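Local structure of probable porin (Pseudomonas aeruginosa, 4FSO) at residues Arg176-Asn181 and Tyr290-Asn295; Ala195-Tyr200 and Gln209-Gly214; Ser263-Tyr268 and Tyr297-Leu302; Glu350-Glu355 and Arg382-Arg387. The protein probably acts as an outer-membrane porin, a beta-barrel channel that lets small solutes cross the outer membrane. All blocks are in the same frame, centred on the assembly; numbering follows the deposited sequence.

Contact 1 of 4, residues Arg176-Asn181 and Tyr290-Asn295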
# COMPACT_ATOMS: atom_id res chain seq x y z
N ARG A 176 -11.34 -7.82 7.75
CA ARG A 176 -11.85 -6.74 8.58
C ARG A 176 -11.78 -5.43 7.88
O ARG A 176 -10.88 -5.15 7.07
CB ARG A 176 -11.00 -6.61 9.84
CG ARG A 176 -11.49 -7.39 10.99
CD ARG A 176 -10.38 -7.64 11.98
NE ARG A 176 -10.92 -8.29 13.18
CZ ARG A 176 -11.33 -9.55 13.24
NH1 ARG A 176 -11.28 -10.34 12.16
NH2 ARG A 176 -11.80 -10.04 14.38
N LEU A 177 -12.73 -4.60 8.25
CA LEU A 177 -12.77 -3.23 7.84
C LEU A 177 -11.76 -2.48 8.69
O LEU A 177 -11.70 -2.66 9.91
CB LEU A 177 -14.16 -2.69 8.11
CG LEU A 177 -14.36 -1.24 7.70
CD1 LEU A 177 -14.33 -1.11 6.19
CD2 LEU A 177 -15.66 -0.78 8.27
N HIS A 178 -10.94 -1.66 8.04
CA HIS A 178 -10.02 -0.83 8.79
C HIS A 178 -10.83 0.14 9.62
O HIS A 178 -11.85 0.69 9.17
CB HIS A 178 -9.09 -0.08 7.85
CG HIS A 178 -8.13 0.83 8.57
ND1 HIS A 178 -8.35 2.18 8.71
CD2 HIS A 178 -6.97 0.56 9.21
CE1 HIS A 178 -7.35 2.71 9.39
NE2 HIS A 178 -6.50 1.75 9.71
N CYS A 179 -10.39 0.37 10.85
CA CYS A 179 -11.22 1.08 11.80
C CYS A 179 -10.35 1.94 12.72
O CYS A 179 -10.87 2.67 13.57
CB CYS A 179 -12.04 0.08 12.62
SG CYS A 179 -11.18 -0.58 14.08
N LYS A 180 -9.04 1.84 12.53
CA LYS A 180 -8.07 2.37 13.50
C LYS A 180 -8.02 3.88 13.59
O LYS A 180 -7.00 4.48 13.27
CB LYS A 180 -6.66 1.81 13.24
N ASN A 181 -9.15 4.47 14.00
CA ASN A 181 -9.24 5.76 14.71
C ASN A 181 -10.69 6.17 14.93
O ASN A 181 -10.99 7.33 15.25
CB ASN A 181 -8.41 6.89 14.06
CG ASN A 181 -7.36 7.48 15.02
OD1 ASN A 181 -7.68 7.84 16.15
ND2 ASN A 181 -6.11 7.55 14.56
N TYR A 290 -11.46 0.77 3.77
CA TYR A 290 -10.50 -0.17 3.24
C TYR A 290 -10.21 -1.26 4.25
O TYR A 290 -10.68 -1.18 5.39
CB TYR A 290 -9.21 0.51 2.80
CG TYR A 290 -8.55 1.42 3.82
CD1 TYR A 290 -9.01 2.71 4.01
CD2 TYR A 290 -7.42 1.00 4.54
CE1 TYR A 290 -8.40 3.57 4.90
CE2 TYR A 290 -6.79 1.86 5.45
CZ TYR A 290 -7.29 3.15 5.62
OH TYR A 290 -6.70 4.04 6.49
N LEU A 291 -9.44 -2.27 3.83
CA LEU A 291 -9.18 -3.45 4.66
C LEU A 291 -8.10 -3.23 5.73
O LEU A 291 -7.06 -2.59 5.47
CB LEU A 291 -8.78 -4.64 3.79
CG LEU A 291 -9.84 -5.02 2.78
CD1 LEU A 291 -9.44 -6.30 2.06
CD2 LEU A 291 -11.22 -5.13 3.47
N ASP A 292 -8.36 -3.74 6.92
CA ASP A 292 -7.33 -3.85 7.94
C ASP A 292 -6.19 -4.69 7.34
O ASP A 292 -6.43 -5.76 6.76
CB ASP A 292 -7.91 -4.52 9.17
CG ASP A 292 -7.17 -4.15 10.43
OD1 ASP A 292 -6.08 -3.57 10.33
OD2 ASP A 292 -7.69 -4.42 11.53
N GLY A 293 -4.96 -4.21 7.47
CA GLY A 293 -3.82 -4.86 6.85
C GLY A 293 -3.52 -4.31 5.47
O GLY A 293 -2.75 -4.88 4.71
N SER A 294 -4.15 -3.19 5.14
CA SER A 294 -3.86 -2.51 3.89
C SER A 294 -3.64 -1.02 4.13
O SER A 294 -3.80 -0.52 5.24
CB SER A 294 -5.00 -2.70 2.88
OG SER A 294 -6.12 -1.90 3.18
N ASN A 295 -3.25 -0.33 3.06
CA ASN A 295 -3.21 1.12 3.08
C ASN A 295 -4.14 1.60 2.01
O ASN A 295 -4.24 0.97 0.95
CB ASN A 295 -1.80 1.65 2.79
CG ASN A 295 -0.72 0.94 3.58
OD1 ASN A 295 -0.87 0.71 4.80
ND2 ASN A 295 0.37 0.58 2.90
O HOH W 1 -11.71 1.73 6.72

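Contact 2 of 4, residues Ala195-Tyr200 and Gln209-Gly214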
# COMPACT_ATOMS: atom_id res chain seq x y z
N ALA A 195 -12.50 -8.78 -5.68
CA ALA A 195 -12.13 -7.65 -6.52
C ALA A 195 -12.00 -8.17 -7.94
O ALA A 195 -11.78 -9.37 -8.14
CB ALA A 195 -10.83 -7.02 -6.07
N TYR A 196 -12.17 -7.29 -8.91
CA TYR A 196 -12.03 -7.66 -10.30
C TYR A 196 -11.45 -6.42 -10.88
O TYR A 196 -11.87 -5.32 -10.49
CB TYR A 196 -13.39 -7.96 -10.97
CG TYR A 196 -14.19 -9.03 -10.24
CD1 TYR A 196 -15.06 -8.69 -9.20
CD2 TYR A 196 -14.07 -10.37 -10.60
CE1 TYR A 196 -15.78 -9.67 -8.53
CE2 TYR A 196 -14.79 -11.36 -9.94
CZ TYR A 196 -15.64 -11.01 -8.90
OH TYR A 196 -16.34 -12.00 -8.25
N GLN A 197 -10.49 -6.56 -11.79
CA GLN A 197 -9.77 -5.40 -12.27
C GLN A 197 -9.42 -5.52 -13.75
O GLN A 197 -9.13 -6.59 -14.25
CB GLN A 197 -8.52 -5.23 -11.41
CG GLN A 197 -7.58 -4.09 -11.77
CD GLN A 197 -6.33 -4.07 -10.87
OE1 GLN A 197 -6.29 -4.72 -9.81
NE2 GLN A 197 -5.30 -3.34 -11.30
N LEU A 198 -9.45 -4.39 -14.44
CA LEU A 198 -9.02 -4.34 -15.83
C LEU A 198 -7.98 -3.23 -16.03
O LEU A 198 -8.22 -2.09 -15.69
CB LEU A 198 -10.24 -4.12 -16.73
CG LEU A 198 -10.08 -4.47 -18.21
CD1 LEU A 198 -11.45 -4.49 -18.84
CD2 LEU A 198 -9.20 -3.47 -18.95
N ASP A 199 -6.83 -3.59 -16.61
CA ASP A 199 -5.74 -2.63 -16.86
C ASP A 199 -5.51 -2.44 -18.35
O ASP A 199 -5.09 -3.38 -19.03
CB ASP A 199 -4.43 -3.14 -16.24
CG ASP A 199 -4.43 -3.11 -14.73
OD1 ASP A 199 -5.02 -2.16 -14.17
OD2 ASP A 199 -3.85 -4.04 -14.10
N TYR A 200 -5.75 -1.24 -18.86
CA TYR A 200 -5.54 -0.98 -20.29
C TYR A 200 -4.34 -0.08 -20.44
O TYR A 200 -4.35 1.04 -19.95
CB TYR A 200 -6.77 -0.31 -20.87
CG TYR A 200 -6.72 -0.05 -22.37
CD1 TYR A 200 -5.80 -0.70 -23.19
CD2 TYR A 200 -7.59 0.86 -22.96
CE1 TYR A 200 -5.76 -0.44 -24.56
CE2 TYR A 200 -7.56 1.12 -24.31
CZ TYR A 200 -6.65 0.48 -25.11
OH TYR A 200 -6.64 0.76 -26.46
N GLN A 209 -7.18 2.27 -15.67
CA GLN A 209 -7.47 1.24 -14.70
C GLN A 209 -8.90 1.28 -14.23
O GLN A 209 -9.37 2.30 -13.74
CB GLN A 209 -6.59 1.42 -13.49
CG GLN A 209 -5.12 1.19 -13.70
CD GLN A 209 -4.40 1.13 -12.35
OE1 GLN A 209 -4.33 2.13 -11.62
NE2 GLN A 209 -3.90 -0.05 -12.01
N TYR A 210 -9.59 0.16 -14.33
CA TYR A 210 -10.87 0.06 -13.69
C TYR A 210 -10.81 -1.12 -12.75
O TYR A 210 -10.21 -2.14 -13.07
CB TYR A 210 -12.01 -0.12 -14.70
CG TYR A 210 -13.33 -0.33 -14.02
CD1 TYR A 210 -13.97 0.72 -13.37
CD2 TYR A 210 -13.93 -1.58 -13.96
CE1 TYR A 210 -15.15 0.54 -12.70
CE2 TYR A 210 -15.12 -1.78 -13.28
CZ TYR A 210 -15.73 -0.70 -12.66
OH TYR A 210 -16.92 -0.86 -12.00
N ALA A 211 -11.42 -0.99 -11.58
CA ALA A 211 -11.53 -2.10 -10.65
C ALA A 211 -12.82 -2.03 -9.80
O ALA A 211 -13.41 -0.96 -9.62
CB ALA A 211 -10.26 -2.22 -9.77
N GLN A 212 -13.23 -3.17 -9.26
CA GLN A 212 -14.54 -3.30 -8.65
C GLN A 212 -14.54 -4.46 -7.67
O GLN A 212 -13.90 -5.49 -7.91
CB GLN A 212 -15.55 -3.55 -9.75
CG GLN A 212 -16.88 -4.00 -9.32
CD GLN A 212 -17.88 -3.83 -10.45
OE1 GLN A 212 -17.55 -3.28 -11.50
NE2 GLN A 212 -19.10 -4.30 -10.23
N GLY A 213 -15.23 -4.29 -6.54
CA GLY A 213 -15.32 -5.38 -5.59
C GLY A 213 -15.71 -4.85 -4.23
O GLY A 213 -16.23 -3.75 -4.11
N GLY A 214 -15.46 -5.63 -3.19
CA GLY A 214 -15.68 -5.13 -1.86
C GLY A 214 -15.69 -6.24 -0.85
O GLY A 214 -15.56 -7.41 -1.20

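Contact 3 of 4, residues Ser263-Tyr268 and Tyr297-Leu302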
# COMPACT_ATOMS: atom_id res chain seq x y z
N SER A 263 -7.92 11.49 -5.69
CA SER A 263 -6.59 12.05 -5.51
C SER A 263 -5.85 12.17 -6.81
O SER A 263 -6.02 11.37 -7.76
CB SER A 263 -5.74 11.29 -4.48
OG SER A 263 -5.19 10.10 -5.00
N LEU A 264 -5.02 13.19 -6.85
CA LEU A 264 -4.23 13.49 -8.01
C LEU A 264 -2.82 13.86 -7.55
O LEU A 264 -2.62 14.75 -6.71
CB LEU A 264 -4.88 14.63 -8.79
CG LEU A 264 -4.06 15.25 -9.92
CD1 LEU A 264 -3.81 14.24 -11.04
CD2 LEU A 264 -4.82 16.45 -10.42
N LEU A 265 -1.85 13.15 -8.09
CA LEU A 265 -0.47 13.49 -7.82
C LEU A 265 0.24 13.79 -9.14
O LEU A 265 0.09 13.07 -10.13
CB LEU A 265 0.20 12.35 -7.05
CG LEU A 265 1.66 12.54 -6.61
CD1 LEU A 265 1.76 13.22 -5.24
CD2 LEU A 265 2.38 11.20 -6.61
N LEU A 266 0.99 14.89 -9.14
CA LEU A 266 1.81 15.31 -10.27
C LEU A 266 3.28 15.40 -9.87
O LEU A 266 3.61 15.97 -8.82
CB LEU A 266 1.35 16.69 -10.74
CG LEU A 266 0.37 16.78 -11.90
CD1 LEU A 266 -0.63 15.64 -11.87
CD2 LEU A 266 -0.32 18.12 -11.80
N ALA A 267 4.18 14.85 -10.69
CA ALA A 267 5.60 14.99 -10.38
C ALA A 267 6.41 15.40 -11.59
O ALA A 267 6.06 15.10 -12.75
CB ALA A 267 6.15 13.74 -9.78
N TYR A 268 7.49 16.12 -11.31
CA TYR A 268 8.46 16.49 -12.31
C TYR A 268 9.85 16.08 -11.82
O TYR A 268 10.29 16.46 -10.72
CB TYR A 268 8.40 17.99 -12.67
CG TYR A 268 9.42 18.29 -13.72
CD1 TYR A 268 9.41 17.62 -14.94
CD2 TYR A 268 10.45 19.20 -13.50
CE1 TYR A 268 10.36 17.86 -15.91
CE2 TYR A 268 11.40 19.45 -14.47
CZ TYR A 268 11.35 18.77 -15.67
OH TYR A 268 12.28 19.00 -16.65
N TYR A 297 -5.02 3.47 -1.17
CA TYR A 297 -4.20 3.82 -2.31
C TYR A 297 -4.45 5.26 -2.74
O TYR A 297 -5.02 5.52 -3.80
CB TYR A 297 -4.55 2.85 -3.43
CG TYR A 297 -3.62 2.82 -4.60
CD1 TYR A 297 -2.25 2.79 -4.43
CD2 TYR A 297 -4.13 2.78 -5.89
CE1 TYR A 297 -1.41 2.75 -5.52
CE2 TYR A 297 -3.30 2.74 -6.99
CZ TYR A 297 -1.94 2.72 -6.80
OH TYR A 297 -1.12 2.66 -7.91
N LEU A 298 -4.05 6.21 -1.90
CA LEU A 298 -4.31 7.62 -2.17
C LEU A 298 -3.01 8.42 -2.19
O LEU A 298 -2.04 8.04 -1.55
CB LEU A 298 -5.26 8.19 -1.12
CG LEU A 298 -6.67 7.58 -1.12
CD1 LEU A 298 -7.37 7.87 0.21
CD2 LEU A 298 -7.51 8.12 -2.33
N ALA A 299 -3.00 9.53 -2.93
CA ALA A 299 -1.84 10.42 -3.02
C ALA A 299 -1.35 10.95 -1.69
O ALA A 299 -0.14 11.14 -1.51
CB ALA A 299 -2.15 11.59 -3.95
N ASN A 300 -2.28 11.21 -0.77
CA ASN A 300 -1.90 11.72 0.55
C ASN A 300 -1.85 10.66 1.65
O ASN A 300 -2.01 10.97 2.83
CB ASN A 300 -2.75 12.93 0.95
CG ASN A 300 -2.61 14.09 -0.02
OD1 ASN A 300 -1.77 14.06 -0.92
ND2 ASN A 300 -3.43 15.12 0.17
N TYR A 301 -1.64 9.41 1.27
CA TYR A 301 -1.33 8.41 2.29
C TYR A 301 0.10 8.60 2.77
O TYR A 301 1.04 8.37 2.03
CB TYR A 301 -1.51 6.97 1.81
CG TYR A 301 -1.05 6.01 2.89
CD1 TYR A 301 -1.68 6.00 4.14
CD2 TYR A 301 0.03 5.17 2.69
CE1 TYR A 301 -1.25 5.15 5.14
CE2 TYR A 301 0.46 4.30 3.70
CZ TYR A 301 -0.19 4.29 4.92
OH TYR A 301 0.24 3.42 5.92
N LEU A 302 0.23 9.01 4.02
CA LEU A 302 1.52 9.37 4.60
C LEU A 302 1.93 8.35 5.66
O LEU A 302 1.28 7.32 5.80
CB LEU A 302 1.48 10.80 5.16
CG LEU A 302 2.19 11.75 4.20
CD1 LEU A 302 1.52 11.73 2.82
CD2 LEU A 302 2.31 13.18 4.76

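Contact 4 of 4, residues Glu350-Glu355 and Arg382-Arg387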
# COMPACT_ATOMS: atom_id res chain seq x y z
N GLU A 350 -15.49 21.72 12.26
CA GLU A 350 -14.47 21.41 11.27
C GLU A 350 -13.15 20.94 11.92
O GLU A 350 -12.72 21.49 12.94
CB GLU A 350 -14.20 22.63 10.39
CG GLU A 350 -13.18 22.31 9.33
CD GLU A 350 -12.67 23.52 8.64
OE1 GLU A 350 -13.00 24.65 9.07
OE2 GLU A 350 -11.93 23.32 7.66
N GLY A 351 -12.54 19.91 11.35
CA GLY A 351 -11.24 19.45 11.79
C GLY A 351 -10.13 19.83 10.83
O GLY A 351 -10.33 19.88 9.60
N LYS A 352 -8.96 20.10 11.40
CA LYS A 352 -7.74 20.38 10.64
C LYS A 352 -6.57 19.57 11.20
O LYS A 352 -6.40 19.41 12.41
CB LYS A 352 -7.42 21.86 10.73
CG LYS A 352 -8.37 22.74 10.00
CD LYS A 352 -8.43 24.10 10.65
CE LYS A 352 -9.53 24.97 10.06
NZ LYS A 352 -8.97 26.14 9.34
N GLU A 353 -5.74 19.09 10.29
CA GLU A 353 -4.61 18.26 10.69
C GLU A 353 -3.57 18.47 9.64
O GLU A 353 -3.89 18.78 8.50
CB GLU A 353 -4.98 16.77 10.78
CG GLU A 353 -5.55 16.17 9.49
CD GLU A 353 -6.06 14.71 9.64
OE1 GLU A 353 -6.06 14.19 10.76
OE2 GLU A 353 -6.44 14.09 8.62
N TRP A 354 -2.31 18.30 10.01
CA TRP A 354 -1.27 18.29 9.00
C TRP A 354 -0.20 17.29 9.42
O TRP A 354 -0.12 16.90 10.58
CB TRP A 354 -0.67 19.69 8.80
CG TRP A 354 -0.07 20.25 10.05
CD1 TRP A 354 -0.70 21.00 10.97
CD2 TRP A 354 1.27 20.04 10.54
NE1 TRP A 354 0.15 21.31 12.00
CE2 TRP A 354 1.36 20.72 11.76
CE3 TRP A 354 2.39 19.36 10.05
CZ2 TRP A 354 2.55 20.74 12.53
CZ3 TRP A 354 3.57 19.37 10.80
CH2 TRP A 354 3.64 20.07 12.02
N GLU A 355 0.61 16.87 8.45
CA GLU A 355 1.70 15.95 8.70
C GLU A 355 2.90 16.36 7.86
O GLU A 355 2.76 16.82 6.73
CB GLU A 355 1.28 14.50 8.42
CG GLU A 355 2.40 13.44 8.58
CD GLU A 355 1.90 11.98 8.42
OE1 GLU A 355 0.67 11.75 8.51
OE2 GLU A 355 2.72 11.07 8.19
N ARG A 382 -0.07 16.53 13.61
CA ARG A 382 -0.82 17.37 14.54
C ARG A 382 -2.23 17.65 14.06
O ARG A 382 -2.47 17.78 12.86
CB ARG A 382 -0.10 18.70 14.72
CG ARG A 382 1.30 18.54 15.22
CD ARG A 382 1.31 18.09 16.68
NE ARG A 382 2.66 18.14 17.21
CZ ARG A 382 3.54 17.16 17.09
NH1 ARG A 382 3.20 16.03 16.48
NH2 ARG A 382 4.76 17.30 17.59
N THR A 383 -3.16 17.74 15.00
CA THR A 383 -4.54 18.04 14.69
C THR A 383 -5.05 19.17 15.59
O THR A 383 -4.40 19.55 16.56
CB THR A 383 -5.46 16.81 14.91
OG1 THR A 383 -5.57 16.54 16.31
CG2 THR A 383 -4.91 15.56 14.19
N ASP A 384 -6.22 19.70 15.26
CA ASP A 384 -6.85 20.63 16.18
C ASP A 384 -8.07 19.96 16.81
O ASP A 384 -8.89 20.65 17.40
CB ASP A 384 -7.22 21.93 15.49
CG ASP A 384 -8.25 21.75 14.37
OD1 ASP A 384 -8.60 20.60 14.02
OD2 ASP A 384 -8.71 22.77 13.83
N PHE A 385 -8.17 18.63 16.68
CA PHE A 385 -9.25 17.82 17.28
C PHE A 385 -8.66 16.57 17.95
O PHE A 385 -7.87 15.87 17.33
CB PHE A 385 -10.30 17.40 16.23
CG PHE A 385 -9.71 16.73 15.02
CD1 PHE A 385 -9.68 15.35 14.92
CD2 PHE A 385 -9.14 17.47 13.99
CE1 PHE A 385 -9.10 14.72 13.83
CE2 PHE A 385 -8.57 16.86 12.90
CZ PHE A 385 -8.55 15.47 12.82
N GLU A 386 -9.05 16.30 19.20
CA GLU A 386 -8.54 15.14 19.95
C GLU A 386 -7.01 15.12 19.99
O GLU A 386 -6.39 14.11 19.69
CB GLU A 386 -9.02 13.84 19.32
CG GLU A 386 -10.12 13.11 20.06
CD GLU A 386 -11.41 13.11 19.28
OE1 GLU A 386 -11.86 12.02 18.89
OE2 GLU A 386 -11.95 14.21 19.06
N ARG A 387 -6.42 16.26 20.34
CA ARG A 387 -4.98 16.45 20.20
C ARG A 387 -4.15 15.40 20.92
O ARG A 387 -3.29 14.75 20.31
CB ARG A 387 -4.59 17.86 20.66
CG ARG A 387 -5.04 18.99 19.73
CD ARG A 387 -4.90 20.32 20.43
NE ARG A 387 -5.23 21.47 19.57
CZ ARG A 387 -6.45 21.97 19.40
NH1 ARG A 387 -7.50 21.42 20.00
NH2 ARG A 387 -6.62 23.02 18.60
O HOH W 2 -10.94 23.62 12.59

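Contact 1 of 4, residues Arg176-Asn181 and Tyr290-Asn295
His-178 and Tyr-290 stack in an offset fashion across this contact. Their ring centroids are 4.5 Å apart and their planes differ by 13°. The two side chains run alongside each other and point the same way. His-178 has CG opposite its backbone N (chi1 178°), which lays CG and ND1 over the CE2–CZ side of the tyrosine ring. His-178 CB sits over the same tyrosine ring in a CH-pi contact, 4.1 Å from its centroid. The backbone N of Lys-180 lies over the opposite face of the imidazole. The hydroxyl of Tyr-290 is hydrogen-bonded to Asp-306.

Two backbone bonds join the segments beside the ring pair. His-178 N donates to Tyr-290 O at 2.7 Å, close to the carbonyl plane. Asp-292 N donates to Arg-176 O at 2.9 Å, from above that carbonyl's plane. They form a single bridge between Leu-177 and Leu-291, so two long loops of the beta-barrel meet here without building a sheet. One follows strand 173-174 and holds the disulfide of Cys-179 with Cys-186. The other makes a type II turn from Leu-291 to Ser-294, where Ser-294 OG donates to Leu-291 O.

Water 1 adds a third link. It donates to His-178 O and accepts from Tyr-290 N at 3.1 Å. Asp-292 packs CB to CB against Arg-176 at 3.8 Å. Their charged ends stay apart, with Arg-176 NE 5.3 Å from Asp-292 OD2. The guanidinium of Arg-176 turns away and forms its salt bridge with Asp-187.

Contact 2 of 4, residues Ala195-Tyr200 and Gln209-Gly214
Asp-199 OD1 accepts two amide N-H groups. Gln-197 NE2, from the same strand, meets Asp-199 OD1 on the syn side at 3.1 Å. Gln-209 NE2, from the partner strand, comes to Asp-199 OD1 from above the carboxylate plane at 3.2 Å. Each bond lies close to the plane of its donor amide. The two glutamine side chains run side by side, with their amide planes 71° apart, and converge on the one oxygen. The other end of the Gln-209 amide, OE1, is hydrogen-bonded to Tyr-223, which holds the group from both ends.

Strands 193-203 and 206-215 form an antiparallel beta-hairpin of the barrel wall. Their axes here are 4.5 Å apart at 176°. Tyr-196 with Gln-212 and Leu-198 with Tyr-210 are the hydrogen-bonded pairs. The Leu-198 N to Tyr-210 O bond, 2.7 Å long, is nearly straight. Ala-195 and Gly-213 form a non-hydrogen-bonded pair with CA atoms 4.0 Å apart.

The Gln-197, Asp-199 and Gln-209 side chains share their face with Ala-195 and Ala-211. Pro-127 and Leu-128 of a loop cover part of it. Gln-197 CG rests 3.8 Å from Ala-211 CB. Tyr-196, Leu-198, Tyr-210 and Gln-212 occupy the other face, where a detergent molecule lies near Tyr-196. There Tyr-210 OH donates to Gln-212 OE1 at 2.6 Å, along its own strand.

Contact 3 of 4, residues Ser263-Tyr268 and Tyr297-Leu302
Ser-263 and Ala-299 approach to 5.6 Å between their CA atoms, where the regular strand 263-268 is touched by a type I turn running from Leu-298 to Tyr-301. The strand belongs to the wall of the beta-barrel. The turn belongs to the long connection between strands 273-283 and 313-322. This connection folds against the wall, consistent with the inward-folded loops that narrow the channel in OprD-family porins.

Ala-299 has the most surface buried by the contact. Its methyl group points at the strand and settles between the side chains of Ser-263 and Leu-265, two residues apart on the same face. Leu-265 CB lies 4.0 Å from Ala-299 CB. This is the leucine's closest approach, with Leu-265 CD1 a little further off at 4.4 Å from Ala-299 CB. Leu-264 points away from the turn, and a bound detergent molecule lies near its side chain.

The turn is held by Tyr-301 N, which donates to Leu-298 O at 3.2 Å. Its polar groups also reach strand 313-322. Ala-299 O accepts from Gln-316, and Asn-300 bonds to Gln-316 and Ser-314 through its side chain.

One polar bond crosses the contact. Ser-263 places OG between its backbone N and carbonyl carbon (chi1 79°), and this turns the hydroxyl to the start of the turn. There Ala-299 N donates to Ser-263 OG at 3.1 Å, with an angle of 163° at the hydrogen.

Contact 4 of 4, residues Glu350-Glu355 and Arg382-Arg387
Arg-382 runs CB and CG along the rim of the Trp-354 indole, above its plane on one side, with Arg-382 CG 3.7 Å from Trp-354 CZ2. Its chain bends at chi2 (-71°), and the guanidinium leads away to a salt bridge with Asp-393. Its backbone pairs with Trp-354 in both directions, Trp-354 N donating to Arg-382 O at 2.9 Å.

Thr-383 faces Glu-353 in a non-hydrogen-bonded pair of this antiparallel hairpin in the barrel. Thr-383 CG2 meets Glu-353 CB at 3.6 Å, and its OG1 donates to Phe-385 O.

Asp-384 leaves the strand. Its N donates to Lys-352 O. Asp-384 OD1 accepts from Lys-352 N at 2.7 Å, on the syn side but tilted out of the carboxylate plane. Water 2 joins its OD2 to Glu-350 O.

Phe-385 fits its CD2 against Gly-351 CA at 3.6 Å. Its CZ edge meets Glu-353 OE1, which is hydrogen-bonded to Tyr-381. Glu-386 then takes the N-cap position of helix 387-390.

The Asp-384 carboxylate thus supplies the acceptor that a backbone carbonyl would give in a regular pair. With a backbone N-H and a water donating to it, the group is probably stabilised as the anion, although Lys-352 NZ stays 5.6 Å from Asp-384 OD2.

Contacts 2 and 4 each pair the strands of a barrel hairpin, and their centres are about 34 Å apart. Contacts 1 and 3 bring loops together or against the wall. They share the connection that follows strand 273-283, which supplies residues 290-295 to contact 1 and 297-302 to contact 3; the two centres are about 19 Å apart. The same connection reaches contact 4, where Leu-302 CB touches Glu-355 OE2 at 3.3 Å. Contact 2 lies between the segments of contact 1 in sequence. A bound calcium ion lies about 5 Å from the Tyr-290 side chain, and calcium is about 7 Å from that of Glu-353. Detergent lies near contacts 2, 3 and 4.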